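3-carboxy-cis,cis-muconate cycloisomerase (Acinetobacter calcoaceticus, PDB 1Q5N) belongs to the fumarase/aspartase (lyase) superfamily of mainly helical enzymes, whose long central helices pack together in a homotetramer. Local coordinates at residues Arg256-Met261 with Glu343-Val348. Sequence-based numbering, arbitrary orientation.
Sequences RDWSLM and ERTLDV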
loop_
_atom_site.group_PDB
_atom_site.type_symbol
_atom_site.label_atom_id
_atom_site.label_comp_id
_atom_site.label_asym_id
_atom_site.label_seq_id
_atom_site.Cartn_x
_atom_site.Cartn_y
_atom_site.Cartn_z
ATOM N N ARG A 256 -11.246 -9.943 -14.403
ATOM C CA ARG A 256 -10.045 -10.592 -14.952
ATOM C C ARG A 256 -10.521 -11.782 -15.812
ATOM O O ARG A 256 -10.070 -11.946 -16.933
ATOM C CB ARG A 256 -9.119 -11.090 -13.826
ATOM C CG ARG A 256 -7.941 -12.047 -14.229
ATOM C CD ARG A 256 -6.976 -11.474 -15.282
ATOM N NE ARG A 256 -6.521 -10.115 -15.012
ATOM C CZ ARG A 256 -5.665 -9.767 -14.048
ATOM N NH1 ARG A 256 -5.148 -10.696 -13.215
ATOM N NH2 ARG A 256 -5.271 -8.502 -13.956
ATOM N N ASP A 257 -11.437 -12.587 -15.283
ATOM C CA ASP A 257 -11.941 -13.754 -16.004
ATOM C C ASP A 257 -12.694 -13.451 -17.326
ATOM O O ASP A 257 -12.359 -14.037 -18.374
ATOM C CB ASP A 257 -12.848 -14.633 -15.098
ATOM C CG ASP A 257 -12.068 -15.350 -14.024
ATOM O OD1 ASP A 257 -10.807 -15.358 -14.063
ATOM O OD2 ASP A 257 -12.688 -15.923 -13.124
ATOM N N TRP A 258 -13.666 -12.532 -17.311
ATOM C CA TRP A 258 -14.381 -12.330 -18.541
ATOM C C TRP A 258 -13.514 -11.641 -19.591
ATOM O O TRP A 258 -13.689 -11.901 -20.789
ATOM C CB TRP A 258 -15.760 -11.630 -18.311
ATOM C CG TRP A 258 -15.749 -10.128 -18.186
ATOM C CD1 TRP A 258 -15.377 -9.243 -19.139
ATOM C CD2 TRP A 258 -16.198 -9.338 -17.065
ATOM N NE1 TRP A 258 -15.565 -7.958 -18.710
ATOM C CE2 TRP A 258 -16.072 -7.981 -17.440
ATOM C CE3 TRP A 258 -16.701 -9.655 -15.792
ATOM C CZ2 TRP A 258 -16.430 -6.908 -16.589
ATOM C CZ3 TRP A 258 -17.057 -8.583 -14.935
ATOM C CH2 TRP A 258 -16.915 -7.229 -15.351
ATOM N N SER A 259 -12.543 -10.816 -19.190
ATOM C CA SER A 259 -11.725 -10.187 -20.247
ATOM C C SER A 259 -10.769 -11.237 -20.820
ATOM O O SER A 259 -10.383 -11.162 -21.975
ATOM C CB SER A 259 -10.964 -8.947 -19.726
ATOM O OG SER A 259 -10.064 -9.245 -18.682
ATOM N N LEU A 260 -10.371 -12.223 -20.015
ATOM C CA LEU A 260 -9.500 -13.279 -20.554
ATOM C C LEU A 260 -10.354 -14.113 -21.550
ATOM O O LEU A 260 -9.852 -14.604 -22.584
ATOM C CB LEU A 260 -8.984 -14.213 -19.451
ATOM C CG LEU A 260 -7.797 -13.686 -18.629
ATOM C CD1 LEU A 260 -7.469 -14.720 -17.551
ATOM C CD2 LEU A 260 -6.576 -13.440 -19.528
ATOM N N MET A 261 -11.640 -14.263 -21.239
ATOM C CA MET A 261 -12.517 -15.041 -22.110
ATOM C C MET A 261 -12.869 -14.270 -23.389
ATOM O O MET A 261 -13.419 -14.837 -24.313
ATOM C CB MET A 261 -13.782 -15.486 -21.344
ATOM C CG MET A 261 -13.477 -16.508 -20.254
ATOM S SD MET A 261 -14.921 -16.893 -19.152
ATOM C CE MET A 261 -15.750 -17.832 -20.183
ATOM N N GLU A 343 -21.512 -1.241 -10.513
ATOM C CA GLU A 343 -22.409 -0.877 -11.584
ATOM C C GLU A 343 -21.974 -1.484 -12.948
ATOM O O GLU A 343 -22.817 -1.985 -13.685
ATOM C CB GLU A 343 -22.531 0.649 -11.687
ATOM C CG GLU A 343 -23.099 1.120 -13.003
ATOM C CD GLU A 343 -23.485 2.572 -12.947
ATOM O OE1 GLU A 343 -24.634 2.856 -12.513
ATOM O OE2 GLU A 343 -22.632 3.430 -13.304
ATOM N N ARG A 344 -20.686 -1.417 -13.305
ATOM C CA ARG A 344 -20.242 -2.004 -14.562
ATOM C C ARG A 344 -20.347 -3.551 -14.532
ATOM O O ARG A 344 -20.746 -4.179 -15.515
ATOM C CB ARG A 344 -18.844 -1.518 -14.862
ATOM C CG ARG A 344 -18.964 -0.150 -15.443
ATOM C CD ARG A 344 -17.764 0.623 -15.218
ATOM N NE ARG A 344 -18.067 2.044 -15.334
ATOM C CZ ARG A 344 -18.278 2.855 -14.287
ATOM N NH1 ARG A 344 -18.214 2.402 -13.040
ATOM N NH2 ARG A 344 -18.560 4.135 -14.496
ATOM N N THR A 345 -20.035 -4.167 -13.399
ATOM C CA THR A 345 -20.166 -5.612 -13.308
ATOM C C THR A 345 -21.647 -6.049 -13.554
ATOM O O THR A 345 -21.910 -7.003 -14.313
ATOM C CB THR A 345 -19.638 -6.100 -11.946
ATOM O OG1 THR A 345 -18.265 -5.710 -11.856
ATOM C CG2 THR A 345 -19.772 -7.667 -11.784
ATOM N N LEU A 346 -22.606 -5.354 -12.936
ATOM C CA LEU A 346 -24.037 -5.662 -13.150
ATOM C C LEU A 346 -24.383 -5.611 -14.655
ATOM O O LEU A 346 -24.945 -6.560 -15.187
ATOM C CB LEU A 346 -24.914 -4.672 -12.384
ATOM C CG LEU A 346 -26.400 -5.035 -12.389
ATOM C CD1 LEU A 346 -26.639 -6.466 -11.920
ATOM C CD2 LEU A 346 -27.090 -4.038 -11.461
ATOM N N ASP A 347 -24.045 -4.516 -15.335
ATOM C CA ASP A 347 -24.286 -4.424 -16.780
ATOM C C ASP A 347 -23.782 -5.671 -17.530
ATOM O O ASP A 347 -24.474 -6.201 -18.398
ATOM C CB ASP A 347 -23.556 -3.231 -17.397
ATOM C CG ASP A 347 -24.212 -1.944 -17.098
ATOM O OD1 ASP A 347 -25.349 -1.987 -16.561
ATOM O OD2 ASP A 347 -23.595 -0.883 -17.392
ATOM N N VAL A 348 -22.562 -6.110 -17.207
ATOM C CA VAL A 348 -21.972 -7.266 -17.852
ATOM C C VAL A 348 -22.699 -8.563 -17.490
ATOM O O VAL A 348 -22.921 -9.399 -18.367
ATOM C CB VAL A 348 -20.429 -7.385 -17.504
ATOM C CG1 VAL A 348 -19.860 -8.759 -17.952
ATOM C CG2 VAL A 348 -19.667 -6.267 -18.159
#
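In the long-helix bundle that is the core of the fumarase/aspartase fold, Trp258, near the end of helix 235-261, reaches across to Val348 and Thr345 of helix 323-351. The backbones stay well apart, with 9.2 Å between the CA atoms of Trp258 and Val348, and the indole bridges the gap in a buried contact without any hydrogen bond between the two segments. Val348 meets the ring from above: its CG1 lies 3.8 Å from the centroid of the Trp258 six-membered ring, 9° off the normal, a CH-pi contact over the face. Val348 CG2 lies on the same face, displaced to the CZ2 corner, 3.7 Å from Trp258 CZ2. Chi1 of 169° at Val348, with CG1 anti to the backbone N, brings both methyls down on the indole. The indole N-H works elsewhere, Trp258 NE1 hydrogen-bonding to OE2 of Glu271, which also touches Val348; this bond probably helps fix the rotation of the ring. Ala291 and Ala292 of helix 290-311 add small side chains against Val348 and Trp258 respectively. Away from this contact, Arg256 forms a salt bridge with Glu316 and Asp257 accepts a hydrogen bond from the backbone N of His317, both of the second subunit. Thr345 approaches the indole at its edge, near the ring plane: OG1, hydrogen-bonded to the backbone O of Ala341 one turn earlier, comes to 4.0 Å from CH2 of Trp258.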